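Local coordinates for mitotic checkpoint control protein kinase BUB1 (Drosophila melanogaster, PDB 6JKM) that probably acts in the mitotic checkpoint at the kinetochore, and carries a protein kinase domain that holds ADP and two magnesium ions, at residues A[68-73]-A[83-88]; A[187-192]-A[204-209]; A[181-186]-A[250-255]. One frame throughout, in Å; residues are numbered along the deposited sequence.

Contact 1 (A[68-73]-A[83-88]); sequences GSVYVG and ALKQER. With ADP (adenosine-5'-diphosphate), chain B.
V70, A83 and K85 stand on the same face of an antiparallel hairpin, and ADP lies against that face. A83 CB lies over one face of the adenine, at its C6–N6 side, 3.5 Å from ADP N6. V70 meets the sugar end, with CG2 3.8 Å from ADP O5'. K85 sits across from V70 in a non-hydrogen-bonded pair, and its CG lies 4.1 Å from V70 CG2. The K85 chain is extended, with CG anti to the backbone N (chi1 -178°). This carries NZ out to the phosphates, where it gives hydrogen bonds to ADP O1A (2.7 Å), O2B (2.9 Å) and the bridging O3A. NZ also forms a salt bridge with E94 of helix 92-104.

Behind this face the backbones fix the register. S69 pairs with Q86 and Y71 with L84, two bonds each. The bond from Q86 N to S69 O is nearly straight, 2.9 Å long. On the other face L84 CD1 folds back to 3.7 Å from Y71 O and close to G73 N. At the far end R88 lays its guanidinium obliquely near G68 N, while NH1 bonds to A66 O.

G68 ends the glycine-rich loop of the kinase fold. K85, a predicted ATP-binding residue, matches the invariant strand lysine. One amine therefore grips oxygens of both phosphates, while apolar groups contact the nucleoside.

Contact 2 (A[187-192]-A[204-209]); sequences NFLLMK and QLIDFG. With MG (magnesium ion), chain C; MG (magnesium ion), chain D; ADP (adenosine-5'-diphosphate), chain B.
N187 and D207 meet at a magnesium ion (chain C), with the amide and carboxylate planes nearly perpendicular, 88° apart. N187 OD1 binds this ion at 2.1 Å and D207 OD1 at 2.2 Å. The two oxygens are neighbours through the metal, not through a hydrogen bond. ADP O3B and O2A and two waters complete the six ligands. With CG opposite the backbone N (chi1 -168°), the D207 carboxylate reaches both ions: OD1 also bridges to the second magnesium (chain D), which D207 OD2 binds at 2.2 Å. The N187 amide is held from its other end, since ND2 donates to the backbone O of D182.

Away from the metals, L189 and I206 cross at about a right angle, with L189 CD1 3.7 Å from I206 CG2. Both also touch the nucleotide. L189 CD1 presses to 3.3 Å from ADP C6, and I206 CD1 lies near C8. On the L189 face too, M191 bends twice along its chain, and CG and SD settle against Q204 CB. Q204 NE2 is bonded to P112 O. On the opposite face of the short two-stranded sheet, L205 puts CD1 over one face of the F188 ring, 4.1 Å from its centroid, in a CH-pi contact offset toward the rim.

Three backbone bonds join the segments: two pair L189 with Q204, and I206 N to N187 O extends the pairing past the strand ends. D207, F208 and G209 form the DFG motif of the kinase fold. The ions tie the D207 carboxylate to the diphosphate, and the sheet brings L189 and I206 against the base.

Contact 3 (A[181-186]-A[250-255]); sequences ADIKPD and YGLVSV. With ADP (adenosine-5'-diphosphate), chain B.
I183 leans on the helix at G251, where no side chain stands in the way. Its CB lies 4.0 Å from G251 CA. From there CG2, anti to the backbone N, runs onto the helix backbone. It comes 3.6 Å from G251 C and almost as close to L252 N, then reaches V255 CG2 at 4.0 Å. The other branch turns from the helix: CG1 is anti to the carbonyl carbon, and the tip, CD1, packs on L205.

V255 covers the next part of the loop. Its CG2 lies 3.6 Å from K184 CA and 3.9 Å from P185 CD. S254 OG donates to G251 O at 2.8 Å, and V255 N donates to the same oxygen. An alanine at S254 is likely to cost G251 O its second, side-chain donor and leave it the helical bond from V255 N.

The loop carries the sequence pattern of the kinase catalytic loop. D186 O accepts a bond from ADP O3'. No hydrogen bond crosses between the two segments, so the contact between them is van der Waals packing; the bond from A181 N to D248 adds a polar tie to the same helix, 246-261.

From the N terminus, contact 1 comes first and closes a short hairpin, strands 68-75 and 81-87, in the large sheet of the small lobe. It is complete before the others begin. Contacts 2 and 3 belong to the large lobe. Contact 3 opens next at 181-186, and contact 2 follows at once at 187-192. Contact 2 closes at 204-209. Contact 3 closes only at 250-255, so contact 2 is nested inside its loop. Their centres lie 11 Å apart, and F188 packs on I183 between them. K85 NZ and D207 OD2, a salt bridge across the nucleotide cleft, join contact 1 to contact 2. All three reach ADP, which spans the sheet, the two-stranded hairpin and the loop seated on helix 246-261.

Contact 1 (A[68-73]-A[83-88])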
loop_
_atom_site.group_PDB
_atom_site.type_symbol
_atom_site.label_atom_id
_atom_site.label_comp_id
_atom_site.label_asym_id
_atom_site.label_seq_id
_atom_site.Cartn_x
_atom_site.Cartn_y
_atom_site.Cartn_z
ATOM N N GLY A 68 -5.254 16.312 -8.703
ATOM C CA GLY A 68 -5.313 16.334 -7.257
ATOM C C GLY A 68 -4.030 16.753 -6.572
ATOM O O GLY A 68 -3.084 17.203 -7.221
ATOM N N SER A 69 -4.000 16.619 -5.250
ATOM C CA SER A 69 -2.800 16.940 -4.488
ATOM C C SER A 69 -2.859 16.344 -3.104
ATOM O O SER A 69 -3.928 15.943 -2.637
ATOM C CB SER A 69 -2.606 18.455 -4.383
ATOM O OG SER A 69 -3.645 19.026 -3.614
ATOM N N VAL A 70 -1.700 16.257 -2.459
ATOM C CA VAL A 70 -1.640 15.933 -1.039
ATOM C C VAL A 70 -0.950 17.076 -0.303
ATOM O O VAL A 70 0.123 17.543 -0.724
ATOM C CB VAL A 70 -0.881 14.605 -0.761
ATOM C CG1 VAL A 70 -0.745 14.377 0.729
ATOM C CG2 VAL A 70 -1.579 13.414 -1.436
ATOM N N TYR A 71 -1.565 17.511 0.791
ATOM C CA TYR A 71 -1.037 18.561 1.657
ATOM C C TYR A 71 -0.836 18.045 3.077
ATOM O O TYR A 71 -1.584 17.192 3.527
ATOM C CB TYR A 71 -1.993 19.769 1.678
ATOM C CG TYR A 71 -1.778 20.701 0.505
ATOM C CD1 TYR A 71 -2.240 20.377 -0.767
ATOM C CD2 TYR A 71 -1.044 21.877 0.657
ATOM C CE1 TYR A 71 -1.990 21.220 -1.856
ATOM C CE2 TYR A 71 -0.811 22.725 -0.410
ATOM C CZ TYR A 71 -1.289 22.395 -1.664
ATOM O OH TYR A 71 -1.040 23.249 -2.731
ATOM N N VAL A 72 0.171 18.554 3.782
ATOM C CA VAL A 72 0.244 18.327 5.227
ATOM C C VAL A 72 -0.408 19.511 5.937
ATOM O O VAL A 72 -0.318 20.655 5.472
ATOM C CB VAL A 72 1.695 18.123 5.727
ATOM C CG1 VAL A 72 2.607 19.269 5.276
ATOM C CG2 VAL A 72 1.735 17.933 7.249
ATOM N N GLY A 73 -1.077 19.227 7.050
ATOM C CA GLY A 73 -1.769 20.243 7.818
ATOM C C GLY A 73 -1.899 19.800 9.254
ATOM O O GLY A 73 -1.205 18.875 9.686
ATOM N N ALA A 83 -2.722 14.393 6.847
ATOM C CA ALA A 83 -2.627 14.514 5.396
ATOM C C ALA A 83 -3.985 14.931 4.864
ATOM O O ALA A 83 -5.011 14.446 5.336
ATOM C CB ALA A 83 -2.186 13.207 4.754
ATOM N N LEU A 84 -3.988 15.814 3.876
ATOM C CA LEU A 84 -5.225 16.193 3.213
ATOM C C LEU A 84 -5.100 15.790 1.758
ATOM O O LEU A 84 -4.207 16.259 1.065
ATOM C CB LEU A 84 -5.502 17.697 3.362
ATOM C CG LEU A 84 -5.590 18.157 4.825
ATOM C CD1 LEU A 84 -4.346 18.910 5.238
ATOM C CD2 LEU A 84 -6.841 19.012 5.064
ATOM N N LYS A 85 -5.954 14.885 1.304
ATOM C CA LYS A 85 -5.828 14.390 -0.059
ATOM C C LYS A 85 -7.005 14.861 -0.882
ATOM O O LYS A 85 -8.159 14.539 -0.581
ATOM C CB LYS A 85 -5.737 12.854 -0.078
ATOM C CG LYS A 85 -5.549 12.263 -1.479
ATOM C CD LYS A 85 -5.401 10.725 -1.405
ATOM C CE LYS A 85 -5.157 10.146 -2.795
ATOM N NZ LYS A 85 -4.691 8.720 -2.721
ATOM N N GLN A 86 -6.702 15.632 -1.919
ATOM C CA GLN A 86 -7.727 16.199 -2.779
ATOM C C GLN A 86 -7.678 15.571 -4.148
ATOM O O GLN A 86 -6.596 15.378 -4.697
ATOM C CB GLN A 86 -7.545 17.698 -2.899
ATOM C CG GLN A 86 -8.538 18.342 -3.852
ATOM C CD GLN A 86 -8.631 19.819 -3.623
ATOM O OE1 GLN A 86 -7.675 20.546 -3.860
ATOM N NE2 GLN A 86 -9.778 20.276 -3.154
ATOM N N GLU A 87 -8.845 15.257 -4.701
ATOM C CA GLU A 87 -8.923 14.663 -6.028
ATOM C C GLU A 87 -10.124 15.195 -6.804
ATOM O O GLU A 87 -11.193 15.370 -6.237
ATOM C CB GLU A 87 -9.005 13.130 -5.937
ATOM C CG GLU A 87 -9.087 12.453 -7.316
ATOM C CD GLU A 87 -8.678 10.987 -7.309
ATOM O OE1 GLU A 87 -8.181 10.489 -6.270
ATOM O OE2 GLU A 87 -8.841 10.329 -8.364
ATOM N N ARG A 88 -9.911 15.451 -8.096
ATOM C CA ARG A 88 -10.950 15.774 -9.079
ATOM C C ARG A 88 -10.937 14.715 -10.182
ATOM O O ARG A 88 -9.871 14.411 -10.726
ATOM C CB ARG A 88 -10.705 17.140 -9.727
ATOM C CG ARG A 88 -10.720 18.335 -8.804
ATOM C CD ARG A 88 -9.961 19.515 -9.449
ATOM N NE ARG A 88 -8.693 19.758 -8.757
ATOM C CZ ARG A 88 -7.489 19.449 -9.236
ATOM N NH1 ARG A 88 -7.355 18.912 -10.445
ATOM N NH2 ARG A 88 -6.409 19.702 -8.509
HETATM P PB ADP B . -1.895 9.088 -5.062
HETATM O O1B ADP B . -1.802 10.365 -5.826
HETATM O O2B ADP B . -3.240 8.405 -5.228
HETATM O O3B ADP B . -0.704 8.172 -5.300
HETATM P PA ADP B . -1.329 8.817 -2.204
HETATM O O1A ADP B . -2.480 8.722 -1.215
HETATM O O2A ADP B . -0.512 7.601 -2.560
HETATM O O3A ADP B . -1.831 9.614 -3.522
HETATM O "O5'" ADP B . -0.256 9.893 -1.639
HETATM C "C5'" ADP B . 0.830 10.327 -2.463
HETATM C "C4'" ADP B . 2.096 10.507 -1.618
HETATM O "O4'" ADP B . 1.886 11.506 -0.606
HETATM C "C3'" ADP B . 2.443 9.264 -0.826
HETATM O "O3'" ADP B . 3.233 8.336 -1.576
HETATM C "C2'" ADP B . 3.229 9.855 0.326
HETATM O "O2'" ADP B . 4.569 10.086 -0.150
HETATM C "C1'" ADP B . 2.528 11.174 0.619
HETATM N N9 ADP B . 1.483 10.873 1.630
HETATM C C8 ADP B . 0.208 10.483 1.377
HETATM N N7 ADP B . -0.478 10.270 2.527
HETATM C C5 ADP B . 0.364 10.508 3.552
HETATM C C6 ADP B . 0.282 10.478 5.022
HETATM N N6 ADP B . -0.870 10.124 5.669
HETATM N N1 ADP B . 1.402 10.802 5.711
HETATM C C2 ADP B . 2.546 11.159 5.106
HETATM N N3 ADP B . 2.682 11.221 3.769
HETATM C C4 ADP B . 1.647 10.906 2.957
#

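Contact 2 (A[187-192]-A[204-209])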
loop_
_atom_site.group_PDB
_atom_site.type_symbol
_atom_site.label_atom_id
_atom_site.label_comp_id
_atom_site.label_asym_id
_atom_site.label_seq_id
_atom_site.Cartn_x
_atom_site.Cartn_y
_atom_site.Cartn_z
ATOM N N ASN A 187 3.166 3.508 -1.700
ATOM C CA ASN A 187 1.908 3.374 -0.975
ATOM C C ASN A 187 2.011 2.627 0.354
ATOM O O ASN A 187 0.993 2.246 0.922
ATOM C CB ASN A 187 0.869 2.707 -1.878
ATOM C CG ASN A 187 0.449 3.615 -3.029
ATOM O OD1 ASN A 187 0.469 4.844 -2.894
ATOM N ND2 ASN A 187 0.092 3.019 -4.172
ATOM N N PHE A 188 3.237 2.421 0.841
ATOM C CA PHE A 188 3.463 2.010 2.228
ATOM C C PHE A 188 4.103 3.178 2.970
ATOM O O PHE A 188 5.123 3.711 2.519
ATOM C CB PHE A 188 4.394 0.788 2.334
ATOM C CG PHE A 188 3.738 -0.542 2.034
ATOM C CD1 PHE A 188 2.930 -1.172 2.978
ATOM C CD2 PHE A 188 3.967 -1.185 0.813
ATOM C CE1 PHE A 188 2.338 -2.412 2.708
ATOM C CE2 PHE A 188 3.394 -2.424 0.536
ATOM C CZ PHE A 188 2.567 -3.039 1.490
ATOM N N LEU A 189 3.515 3.574 4.094
ATOM C CA LEU A 189 4.097 4.593 4.964
ATOM C C LEU A 189 4.806 3.925 6.128
ATOM O O LEU A 189 4.345 2.898 6.610
ATOM C CB LEU A 189 3.014 5.527 5.521
ATOM C CG LEU A 189 2.236 6.422 4.545
ATOM C CD1 LEU A 189 1.252 7.294 5.326
ATOM C CD2 LEU A 189 3.176 7.262 3.690
ATOM N N LEU A 190 5.915 4.517 6.577
ATOM C CA LEU A 190 6.500 4.157 7.867
ATOM C C LEU A 190 5.889 5.079 8.920
ATOM O O LEU A 190 6.063 6.307 8.867
ATOM C CB LEU A 190 8.026 4.274 7.842
ATOM C CG LEU A 190 8.760 3.887 9.129
ATOM C CD1 LEU A 190 8.668 2.372 9.417
ATOM C CD2 LEU A 190 10.200 4.320 9.044
ATOM N N MET A 191 5.120 4.495 9.840
ATOM C CA MET A 191 4.353 5.278 10.813
ATOM C C MET A 191 5.170 5.597 12.064
ATOM O O MET A 191 4.960 6.622 12.710
ATOM C CB MET A 191 3.075 4.535 11.222
ATOM C CG MET A 191 2.069 4.329 10.100
ATOM S SD MET A 191 1.723 5.835 9.158
ATOM C CE MET A 191 0.791 6.837 10.325
ATOM N N LYS A 192 6.101 4.714 12.396
ATOM C CA LYS A 192 6.887 4.847 13.612
ATOM C C LYS A 192 8.174 4.028 13.466
ATOM O O LYS A 192 8.279 3.221 12.536
ATOM C CB LYS A 192 6.051 4.402 14.823
ATOM C CG LYS A 192 5.608 2.938 14.817
ATOM C CD LYS A 192 4.680 2.665 16.016
ATOM C CE LYS A 192 4.259 1.202 16.095
ATOM N NZ LYS A 192 5.443 0.328 16.304
ATOM N N GLN A 204 2.076 1.175 7.205
ATOM C CA GLN A 204 0.664 1.376 6.896
ATOM C C GLN A 204 0.475 1.421 5.389
ATOM O O GLN A 204 1.195 2.125 4.675
ATOM C CB GLN A 204 0.133 2.668 7.525
ATOM C CG GLN A 204 -1.355 2.928 7.282
ATOM C CD GLN A 204 -1.788 4.249 7.879
ATOM O OE1 GLN A 204 -1.649 5.303 7.244
ATOM N NE2 GLN A 204 -2.299 4.211 9.111
ATOM N N LEU A 205 -0.476 0.642 4.902
ATOM C CA LEU A 205 -0.848 0.657 3.502
ATOM C C LEU A 205 -1.864 1.783 3.273
ATOM O O LEU A 205 -2.834 1.920 4.023
ATOM C CB LEU A 205 -1.438 -0.698 3.115
ATOM C CG LEU A 205 -1.905 -0.907 1.681
ATOM C CD1 LEU A 205 -0.715 -0.823 0.726
ATOM C CD2 LEU A 205 -2.602 -2.264 1.580
ATOM N N ILE A 206 -1.627 2.588 2.241
ATOM C CA ILE A 206 -2.484 3.715 1.900
ATOM C C ILE A 206 -2.878 3.662 0.428
ATOM O O ILE A 206 -2.422 2.789 -0.313
ATOM C CB ILE A 206 -1.783 5.066 2.173
ATOM C CG1 ILE A 206 -0.617 5.260 1.202
ATOM C CG2 ILE A 206 -1.264 5.136 3.604
ATOM C CD1 ILE A 206 -0.058 6.699 1.172
ATOM N N ASP A 207 -3.708 4.616 0.011
ATOM C CA ASP A 207 -4.049 4.833 -1.395
ATOM C C ASP A 207 -4.832 3.655 -1.966
ATOM O O ASP A 207 -4.309 2.869 -2.759
ATOM C CB ASP A 207 -2.787 5.094 -2.219
ATOM C CG ASP A 207 -3.096 5.599 -3.619
ATOM O OD1 ASP A 207 -2.147 5.743 -4.424
ATOM O OD2 ASP A 207 -4.285 5.851 -3.917
ATOM N N PHE A 208 -6.100 3.555 -1.560
ATOM C CA PHE A 208 -6.989 2.517 -2.061
ATOM C C PHE A 208 -7.791 2.980 -3.282
ATOM O O PHE A 208 -8.871 2.459 -3.557
ATOM C CB PHE A 208 -7.922 2.071 -0.937
ATOM C CG PHE A 208 -7.183 1.579 0.262
ATOM C CD1 PHE A 208 -6.527 0.363 0.228
ATOM C CD2 PHE A 208 -7.105 2.339 1.406
ATOM C CE1 PHE A 208 -5.807 -0.091 1.317
ATOM C CE2 PHE A 208 -6.393 1.883 2.510
ATOM C CZ PHE A 208 -5.747 0.671 2.460
ATOM N N GLY A 209 -7.244 3.943 -4.017
ATOM C CA GLY A 209 -7.938 4.534 -5.158
ATOM C C GLY A 209 -8.359 3.561 -6.252
ATOM O O GLY A 209 -9.401 3.742 -6.878
HETATM MG MG MG C . -0.140 6.467 -4.118
HETATM MG MG MG D . -3.634 6.450 -5.965
HETATM P PB ADP B . -1.895 9.088 -5.062
HETATM O O1B ADP B . -1.802 10.365 -5.826
HETATM O O2B ADP B . -3.240 8.405 -5.228
HETATM O O3B ADP B . -0.704 8.172 -5.300
HETATM P PA ADP B . -1.329 8.817 -2.204
HETATM O O1A ADP B . -2.480 8.722 -1.215
HETATM O O2A ADP B . -0.512 7.601 -2.560
HETATM O O3A ADP B . -1.831 9.614 -3.522
HETATM O "O5'" ADP B . -0.256 9.893 -1.639
HETATM C "C5'" ADP B . 0.830 10.327 -2.463
HETATM C "C4'" ADP B . 2.096 10.507 -1.618
HETATM O "O4'" ADP B . 1.886 11.506 -0.606
HETATM C "C3'" ADP B . 2.443 9.264 -0.826
HETATM O "O3'" ADP B . 3.233 8.336 -1.576
HETATM C "C2'" ADP B . 3.229 9.855 0.326
HETATM O "O2'" ADP B . 4.569 10.086 -0.150
HETATM C "C1'" ADP B . 2.528 11.174 0.619
HETATM N N9 ADP B . 1.483 10.873 1.630
HETATM C C8 ADP B . 0.208 10.483 1.377
HETATM N N7 ADP B . -0.478 10.270 2.527
HETATM C C5 ADP B . 0.364 10.508 3.552
HETATM C C6 ADP B . 0.282 10.478 5.022
HETATM N N6 ADP B . -0.870 10.124 5.669
HETATM N N1 ADP B . 1.402 10.802 5.711
HETATM C C2 ADP B . 2.546 11.159 5.106
HETATM N N3 ADP B . 2.682 11.221 3.769
HETATM C C4 ADP B . 1.647 10.906 2.957
HETATM O O HOH W 1 0.339 5.613 -5.722
HETATM O O HOH W 2 1.776 7.213 -4.056
HETATM O O HOH W 3 -5.266 6.325 -6.919
HETATM O O HOH W 4 -2.341 6.359 -7.388
#

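Contact 3 (A[181-186]-A[250-255])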
loop_
_atom_site.group_PDB
_atom_site.type_symbol
_atom_site.label_atom_id
_atom_site.label_comp_id
_atom_site.label_asym_id
_atom_site.label_seq_id
_atom_site.Cartn_x
_atom_site.Cartn_y
_atom_site.Cartn_z
ATOM N N ALA A 181 -4.148 -3.585 -5.450
ATOM C CA ALA A 181 -3.968 -3.386 -6.901
ATOM C C ALA A 181 -3.008 -2.263 -7.270
ATOM O O ALA A 181 -2.825 -1.979 -8.455
ATOM C CB ALA A 181 -5.332 -3.150 -7.586
ATOM N N ASP A 182 -2.394 -1.624 -6.278
ATOM C CA ASP A 182 -1.382 -0.608 -6.554
ATOM C C ASP A 182 -0.273 -0.709 -5.503
ATOM O O ASP A 182 0.192 0.295 -4.976
ATOM C CB ASP A 182 -2.022 0.788 -6.571
ATOM C CG ASP A 182 -1.190 1.824 -7.337
ATOM O OD1 ASP A 182 -0.304 1.436 -8.122
ATOM O OD2 ASP A 182 -1.447 3.041 -7.172
ATOM N N ILE A 183 0.141 -1.941 -5.203
ATOM C CA ILE A 183 1.229 -2.177 -4.258
ATOM C C ILE A 183 2.563 -1.671 -4.807
ATOM O O ILE A 183 3.098 -2.243 -5.745
ATOM C CB ILE A 183 1.370 -3.675 -3.926
ATOM C CG1 ILE A 183 0.054 -4.220 -3.339
ATOM C CG2 ILE A 183 2.537 -3.905 -2.950
ATOM C CD1 ILE A 183 -0.184 -3.827 -1.912
ATOM N N LYS A 184 3.083 -0.590 -4.234
ATOM C CA LYS A 184 4.399 -0.097 -4.598
ATOM C C LYS A 184 4.969 0.637 -3.390
ATOM O O LYS A 184 4.228 0.891 -2.437
ATOM C CB LYS A 184 4.324 0.790 -5.846
ATOM C CG LYS A 184 3.336 1.913 -5.822
ATOM C CD LYS A 184 3.476 2.682 -7.149
ATOM C CE LYS A 184 2.182 3.278 -7.632
ATOM N NZ LYS A 184 2.310 3.818 -9.044
ATOM N N PRO A 185 6.281 0.954 -3.394
ATOM C CA PRO A 185 6.855 1.502 -2.158
ATOM C C PRO A 185 6.220 2.827 -1.763
ATOM O O PRO A 185 6.191 3.140 -0.564
ATOM C CB PRO A 185 8.341 1.701 -2.512
ATOM C CG PRO A 185 8.586 0.748 -3.669
ATOM C CD PRO A 185 7.302 0.829 -4.451
ATOM N N ASP A 186 5.725 3.566 -2.761
ATOM C CA ASP A 186 5.006 4.834 -2.596
ATOM C C ASP A 186 3.793 4.679 -1.681
ATOM O O ASP A 186 3.389 5.628 -1.000
ATOM C CB ASP A 186 4.508 5.363 -3.967
ATOM C CG ASP A 186 5.575 5.308 -5.055
ATOM O OD1 ASP A 186 5.997 6.399 -5.518
ATOM O OD2 ASP A 186 6.055 4.180 -5.374
ATOM N N TYR A 250 2.633 -9.895 -6.980
ATOM C CA TYR A 250 3.610 -9.325 -7.898
ATOM C C TYR A 250 4.140 -7.989 -7.360
ATOM O O TYR A 250 5.347 -7.783 -7.304
ATOM C CB TYR A 250 2.990 -9.159 -9.297
ATOM C CG TYR A 250 3.906 -8.491 -10.311
ATOM C CD1 TYR A 250 3.869 -7.114 -10.501
ATOM C CD2 TYR A 250 4.806 -9.237 -11.079
ATOM C CE1 TYR A 250 4.696 -6.494 -11.416
ATOM C CE2 TYR A 250 5.648 -8.620 -12.004
ATOM C CZ TYR A 250 5.587 -7.246 -12.159
ATOM O OH TYR A 250 6.404 -6.601 -13.068
ATOM N N GLY A 251 3.242 -7.092 -6.949
ATOM C CA GLY A 251 3.632 -5.806 -6.377
ATOM C C GLY A 251 4.513 -5.916 -5.129
ATOM O O GLY A 251 5.429 -5.106 -4.942
ATOM N N LEU A 252 4.240 -6.911 -4.280
ATOM C CA LEU A 252 5.053 -7.153 -3.087
ATOM C C LEU A 252 6.499 -7.434 -3.447
ATOM O O LEU A 252 7.416 -6.939 -2.798
ATOM C CB LEU A 252 4.520 -8.340 -2.270
ATOM C CG LEU A 252 3.509 -8.025 -1.167
ATOM C CD1 LEU A 252 3.192 -9.292 -0.380
ATOM C CD2 LEU A 252 4.036 -6.935 -0.244
ATOM N N VAL A 253 6.695 -8.265 -4.466
ATOM C CA VAL A 253 8.031 -8.571 -4.930
ATOM C C VAL A 253 8.701 -7.310 -5.446
ATOM O O VAL A 253 9.874 -7.060 -5.167
ATOM C CB VAL A 253 8.031 -9.636 -6.039
ATOM C CG1 VAL A 253 9.460 -9.859 -6.558
ATOM C CG2 VAL A 253 7.463 -10.930 -5.501
ATOM N N SER A 254 7.947 -6.492 -6.179
ATOM C CA SER A 254 8.536 -5.305 -6.772
ATOM C C SER A 254 9.012 -4.357 -5.668
ATOM O O SER A 254 10.085 -3.757 -5.774
ATOM C CB SER A 254 7.544 -4.619 -7.723
ATOM O OG SER A 254 6.695 -3.729 -7.035
ATOM N N VAL A 255 8.245 -4.260 -4.588
ATOM C CA VAL A 255 8.660 -3.450 -3.444
ATOM C C VAL A 255 9.917 -4.013 -2.775
ATOM O O VAL A 255 10.834 -3.267 -2.438
ATOM C CB VAL A 255 7.554 -3.346 -2.392
ATOM C CG1 VAL A 255 8.045 -2.543 -1.184
ATOM C CG2 VAL A 255 6.314 -2.696 -3.000
HETATM P PB ADP B . -1.895 9.088 -5.062
HETATM O O1B ADP B . -1.802 10.365 -5.826
HETATM O O2B ADP B . -3.240 8.405 -5.228
HETATM O O3B ADP B . -0.704 8.172 -5.300
HETATM P PA ADP B . -1.329 8.817 -2.204
HETATM O O1A ADP B . -2.480 8.722 -1.215
HETATM O O2A ADP B . -0.512 7.601 -2.560
HETATM O O3A ADP B . -1.831 9.614 -3.522
HETATM O "O5'" ADP B . -0.256 9.893 -1.639
HETATM C "C5'" ADP B . 0.830 10.327 -2.463
HETATM C "C4'" ADP B . 2.096 10.507 -1.618
HETATM O "O4'" ADP B . 1.886 11.506 -0.606
HETATM C "C3'" ADP B . 2.443 9.264 -0.826
HETATM O "O3'" ADP B . 3.233 8.336 -1.576
HETATM C "C2'" ADP B . 3.229 9.855 0.326
HETATM O "O2'" ADP B . 4.569 10.086 -0.150
HETATM C "C1'" ADP B . 2.528 11.174 0.619
HETATM N N9 ADP B . 1.483 10.873 1.630
HETATM C C8 ADP B . 0.208 10.483 1.377
HETATM N N7 ADP B . -0.478 10.270 2.527
HETATM C C5 ADP B . 0.364 10.508 3.552
HETATM C C6 ADP B . 0.282 10.478 5.022
HETATM N N6 ADP B . -0.870 10.124 5.669
HETATM N N1 ADP B . 1.402 10.802 5.711
HETATM C C2 ADP B . 2.546 11.159 5.106
HETATM N N3 ADP B . 2.682 11.221 3.769
HETATM C C4 ADP B . 1.647 10.906 2.957
#